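Local coordinates for early 35 kDa protein (Autographa californica nucleopolyhedrovirus, PDB 1P35) that inhibits caspases and so blocks the apoptosis of insect host cells that viral infection sets off, and also suppresses the host RNA interference antiviral response, at residues G107-L118 against Y132-V141. Residues are numbered along the deposited sequence; the frame is centred on the assembly and turned at random.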
loop_
_atom_site.group_PDB
_atom_site.type_symbol
_atom_site.label_atom_id
_atom_site.label_comp_id
_atom_site.label_asym_id
_atom_site.label_seq_id
_atom_site.Cartn_x
_atom_site.Cartn_y
_atom_site.Cartn_z
ATOM N N GLY A 107 -0.939 -26.795 -26.599
ATOM C CA GLY A 107 -2.199 -26.519 -27.287
ATOM C C GLY A 107 -2.657 -27.715 -28.124
ATOM O O GLY A 107 -3.845 -27.992 -28.198
ATOM N N SER A 108 -1.696 -28.431 -28.717
ATOM C CA SER A 108 -1.960 -29.602 -29.555
ATOM C C SER A 108 -2.597 -30.801 -28.862
ATOM O O SER A 108 -3.173 -31.647 -29.544
ATOM C CB SER A 108 -0.671 -30.125 -30.254
ATOM O OG SER A 108 -0.065 -29.197 -31.132
ATOM N N VAL A 109 -2.485 -30.919 -27.543
ATOM C CA VAL A 109 -3.099 -32.066 -26.883
ATOM C C VAL A 109 -4.359 -31.768 -26.070
ATOM O O VAL A 109 -5.012 -32.707 -25.600
ATOM C CB VAL A 109 -2.073 -32.831 -25.942
ATOM C CG1 VAL A 109 -0.923 -33.386 -26.759
ATOM C CG2 VAL A 109 -1.525 -31.902 -24.878
ATOM N N LEU A 110 -4.699 -30.484 -25.907
ATOM C CA LEU A 110 -5.856 -30.078 -25.089
ATOM C C LEU A 110 -7.233 -30.611 -25.469
ATOM O O LEU A 110 -8.003 -30.949 -24.588
ATOM C CB LEU A 110 -5.931 -28.536 -24.951
ATOM C CG LEU A 110 -7.098 -27.996 -24.097
ATOM C CD1 LEU A 110 -7.027 -28.579 -22.690
ATOM C CD2 LEU A 110 -7.051 -26.460 -24.028
ATOM N N LYS A 111 -7.564 -30.653 -26.760
ATOM C CA LYS A 111 -8.862 -31.167 -27.176
ATOM C C LYS A 111 -9.072 -32.618 -26.748
ATOM O O LYS A 111 -10.192 -33.017 -26.375
ATOM C CB LYS A 111 -9.050 -31.098 -28.689
ATOM C CG LYS A 111 -10.454 -31.540 -29.097
ATOM C CD LYS A 111 -10.807 -31.190 -30.537
ATOM C CE LYS A 111 -12.338 -31.192 -30.754
ATOM N NZ LYS A 111 -12.724 -30.700 -32.122
ATOM N N SER A 112 -7.998 -33.408 -26.797
ATOM C CA SER A 112 -8.117 -34.807 -26.417
ATOM C C SER A 112 -7.992 -34.998 -24.919
ATOM O O SER A 112 -8.337 -36.057 -24.403
ATOM C CB SER A 112 -7.078 -35.662 -27.153
ATOM O OG SER A 112 -5.751 -35.312 -26.809
ATOM N N LYS A 113 -7.503 -33.979 -24.216
ATOM C CA LYS A 113 -7.366 -34.084 -22.764
ATOM C C LYS A 113 -8.383 -33.296 -21.934
ATOM O O LYS A 113 -8.500 -33.546 -20.732
ATOM C CB LYS A 113 -5.966 -33.644 -22.298
ATOM C CG LYS A 113 -4.814 -34.615 -22.549
ATOM C CD LYS A 113 -3.629 -34.225 -21.656
ATOM C CE LYS A 113 -2.508 -35.266 -21.639
ATOM N NZ LYS A 113 -1.460 -34.933 -20.605
ATOM N N PHE A 114 -9.144 -32.381 -22.550
ATOM C CA PHE A 114 -10.065 -31.554 -21.759
ATOM C C PHE A 114 -11.139 -32.236 -20.875
ATOM O O PHE A 114 -11.279 -31.890 -19.684
ATOM C CB PHE A 114 -10.655 -30.428 -22.648
ATOM C CG PHE A 114 -11.904 -30.786 -23.398
ATOM C CD1 PHE A 114 -13.108 -30.961 -22.724
ATOM C CD2 PHE A 114 -11.886 -30.888 -24.791
ATOM C CE1 PHE A 114 -14.294 -31.235 -23.428
ATOM C CE2 PHE A 114 -13.069 -31.166 -25.505
ATOM C CZ PHE A 114 -14.274 -31.338 -24.815
ATOM N N ALA A 115 -11.868 -33.199 -21.420
ATOM C CA ALA A 115 -12.885 -33.924 -20.643
ATOM C C ALA A 115 -12.192 -34.640 -19.478
ATOM O O ALA A 115 -12.720 -34.674 -18.363
ATOM C CB ALA A 115 -13.595 -34.944 -21.523
ATOM N N LYS A 116 -10.995 -35.176 -19.723
ATOM C CA LYS A 116 -10.259 -35.883 -18.665
ATOM C C LYS A 116 -9.997 -34.852 -17.597
ATOM O O LYS A 116 -10.198 -35.110 -16.410
ATOM C CB LYS A 116 -8.910 -36.437 -19.173
ATOM C CG LYS A 116 -8.069 -37.241 -18.129
ATOM C CD LYS A 116 -6.498 -37.110 -18.315
ATOM C CE LYS A 116 -5.956 -35.713 -17.851
ATOM N NZ LYS A 116 -4.474 -35.419 -17.999
ATOM N N ILE A 117 -9.559 -33.663 -18.019
ATOM C CA ILE A 117 -9.256 -32.607 -17.064
ATOM C C ILE A 117 -10.471 -32.178 -16.248
ATOM O O ILE A 117 -10.384 -32.098 -15.029
ATOM C CB ILE A 117 -8.569 -31.401 -17.746
ATOM C CG1 ILE A 117 -7.168 -31.823 -18.239
ATOM C CG2 ILE A 117 -8.461 -30.248 -16.759
ATOM C CD1 ILE A 117 -6.461 -30.784 -19.171
ATOM N N LEU A 118 -11.593 -31.929 -16.904
ATOM C CA LEU A 118 -12.791 -31.583 -16.156
ATOM C C LEU A 118 -13.054 -32.673 -15.126
ATOM O O LEU A 118 -13.309 -32.373 -13.957
ATOM C CB LEU A 118 -14.031 -31.476 -17.057
ATOM C CG LEU A 118 -13.968 -30.439 -18.189
ATOM C CD1 LEU A 118 -15.372 -30.148 -18.652
ATOM C CD2 LEU A 118 -13.359 -29.139 -17.710
ATOM N N TYR A 132 -17.987 -26.111 -21.679
ATOM C CA TYR A 132 -16.563 -25.925 -21.835
ATOM C C TYR A 132 -16.108 -26.000 -23.306
ATOM O O TYR A 132 -15.353 -25.142 -23.783
ATOM C CB TYR A 132 -15.800 -26.981 -21.008
ATOM C CG TYR A 132 -14.290 -26.826 -21.149
ATOM C CD1 TYR A 132 -13.620 -27.377 -22.228
ATOM C CD2 TYR A 132 -13.564 -26.048 -20.268
ATOM C CE1 TYR A 132 -12.270 -27.150 -22.444
ATOM C CE2 TYR A 132 -12.181 -25.813 -20.480
ATOM C CZ TYR A 132 -11.553 -26.367 -21.582
ATOM O OH TYR A 132 -10.204 -26.086 -21.856
ATOM N N GLU A 133 -16.534 -27.045 -24.009
ATOM C CA GLU A 133 -16.156 -27.244 -25.409
ATOM C C GLU A 133 -16.756 -26.168 -26.302
ATOM O O GLU A 133 -16.185 -25.806 -27.351
ATOM C CB GLU A 133 -16.588 -28.647 -25.897
ATOM C CG GLU A 133 -16.453 -28.875 -27.414
ATOM C CD GLU A 133 -16.497 -30.351 -27.804
ATOM O OE1 GLU A 133 -17.357 -31.064 -27.259
ATOM O OE2 GLU A 133 -15.688 -30.787 -28.664
ATOM N N LYS A 134 -17.903 -25.646 -25.893
ATOM C CA LYS A 134 -18.548 -24.586 -26.673
ATOM C C LYS A 134 -18.003 -23.186 -26.368
ATOM O O LYS A 134 -17.761 -22.391 -27.274
ATOM C CB LYS A 134 -20.042 -24.541 -26.400
ATOM C CG LYS A 134 -20.749 -23.517 -27.319
ATOM C CD LYS A 134 -22.240 -23.481 -27.032
ATOM C CE LYS A 134 -22.995 -22.639 -28.057
ATOM N NZ LYS A 134 -24.436 -22.634 -27.650
ATOM N N TYR A 135 -17.793 -22.890 -25.090
ATOM C CA TYR A 135 -17.388 -21.543 -24.744
ATOM C C TYR A 135 -15.931 -21.285 -24.402
ATOM O O TYR A 135 -15.476 -20.147 -24.517
ATOM C CB TYR A 135 -18.269 -21.044 -23.606
ATOM C CG TYR A 135 -19.741 -21.025 -23.961
ATOM C CD1 TYR A 135 -20.229 -20.159 -24.950
ATOM C CD2 TYR A 135 -20.654 -21.820 -23.260
ATOM C CE1 TYR A 135 -21.610 -20.069 -25.231
ATOM C CE2 TYR A 135 -22.033 -21.751 -23.524
ATOM C CZ TYR A 135 -22.499 -20.866 -24.509
ATOM O OH TYR A 135 -23.840 -20.767 -24.748
ATOM N N CYS A 136 -15.223 -22.335 -23.982
ATOM C CA CYS A 136 -13.836 -22.234 -23.585
ATOM C C CYS A 136 -12.836 -22.825 -24.586
ATOM O O CYS A 136 -11.912 -22.133 -25.015
ATOM C CB CYS A 136 -13.644 -22.934 -22.238
ATOM S SG CYS A 136 -14.753 -22.348 -20.888
ATOM N N LEU A 137 -13.020 -24.094 -24.972
ATOM C CA LEU A 137 -12.061 -24.740 -25.856
ATOM C C LEU A 137 -11.614 -23.883 -27.019
ATOM O O LEU A 137 -10.402 -23.718 -27.229
ATOM C CB LEU A 137 -12.604 -26.053 -26.392
ATOM C CG LEU A 137 -11.500 -26.834 -27.104
ATOM C CD1 LEU A 137 -10.613 -27.501 -26.018
ATOM C CD2 LEU A 137 -12.095 -27.886 -28.034
ATOM N N PRO A 138 -12.581 -23.258 -27.747
ATOM C CA PRO A 138 -12.295 -22.398 -28.922
ATOM C C PRO A 138 -11.342 -21.195 -28.643
ATOM O O PRO A 138 -10.668 -20.698 -29.549
ATOM C CB PRO A 138 -13.699 -21.915 -29.372
ATOM C CG PRO A 138 -14.642 -23.045 -28.908
ATOM C CD PRO A 138 -14.022 -23.256 -27.456
ATOM N N LYS A 139 -11.275 -20.730 -27.399
ATOM C CA LYS A 139 -10.411 -19.596 -27.106
ATOM C C LYS A 139 -9.031 -20.094 -26.695
ATOM O O LYS A 139 -8.139 -19.297 -26.426
ATOM C CB LYS A 139 -11.043 -18.723 -25.994
ATOM C CG LYS A 139 -12.520 -18.225 -26.307
ATOM C CD LYS A 139 -12.573 -17.564 -27.707
ATOM C CE LYS A 139 -11.745 -16.284 -27.744
ATOM N NZ LYS A 139 -11.501 -15.707 -29.102
ATOM N N LEU A 140 -8.867 -21.422 -26.686
ATOM C CA LEU A 140 -7.623 -22.076 -26.266
ATOM C C LEU A 140 -6.875 -22.841 -27.353
ATOM O O LEU A 140 -5.683 -23.069 -27.220
ATOM C CB LEU A 140 -7.925 -23.013 -25.092
ATOM C CG LEU A 140 -8.424 -22.282 -23.836
ATOM C CD1 LEU A 140 -8.780 -23.290 -22.801
ATOM C CD2 LEU A 140 -7.317 -21.285 -23.258
ATOM N N VAL A 141 -7.583 -23.243 -28.411
ATOM C CA VAL A 141 -6.978 -23.980 -29.530
ATOM C C VAL A 141 -7.514 -23.572 -30.891
ATOM O O VAL A 141 -8.684 -23.231 -31.013
ATOM C CB VAL A 141 -7.240 -25.502 -29.474
ATOM C CG1 VAL A 141 -6.753 -26.097 -28.122
ATOM C CG2 VAL A 141 -8.733 -25.780 -29.742
#
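The helical connection between the antiparallel neighbouring strands 98-106 and 148-154 folds back on itself here: its first helix packs on its last turns, with Phe114 and Leu110 on one side and Tyr132 and Leu137 on the other. Residues 107-118 hold the lead-in and most of helix 110-120. Residues 132-141 hold the end of helix 126-135 and the short turn of helix 137-140. The contact is almost wholly side chain against side chain.

Phe114 and Tyr132 form the aromatic part. Their planes are 29° apart, but the rings are slid past each other and barely overlap, with centroids 5.2 Å apart. Phe114 CD1 meets Tyr132 CD1 at 3.7 Å, and Phe114 CB lies equally close to Tyr132 CE1. The far end of the Phe114 ring reaches Glu133, with CZ 3.7 Å from Glu133 CB, and the carboxylate plane is turned 67° from the ring. Cys136 CB lies over one face of the Tyr132 ring. Leu118 CD1 lies against Tyr132 CB and Leu118 CD2 against Tyr132 CD2.

Leu137 CD1 touches both Phe114 CD2 and Leu110 CG, while its CD2 meets Lys111 CG. The extended Lys111 chain, with CG anti to the backbone N (chi1 -176°), carries CE toward Glu133 OE2. Lys111 NZ stays 4.6 Å from Glu133 OE2, too long for a salt bridge, though the opposite charges may still attract weakly. Leu110 CD2 packs on Leu140 CB at 3.7 Å. The buried Tyr132 OH meets Leu110 CD2 and CD1 and has no polar partner in the model.

Strand 42-48 supplies Leu43 to Leu118 and Met45 to Tyr132 and Leu140. Val2 of strand 2-4 also touches Leu140. At the Gly107 end, away from Leu118, Val141 CG1 touches Leu110 CB and rests 3.5 Å from Gly107 O.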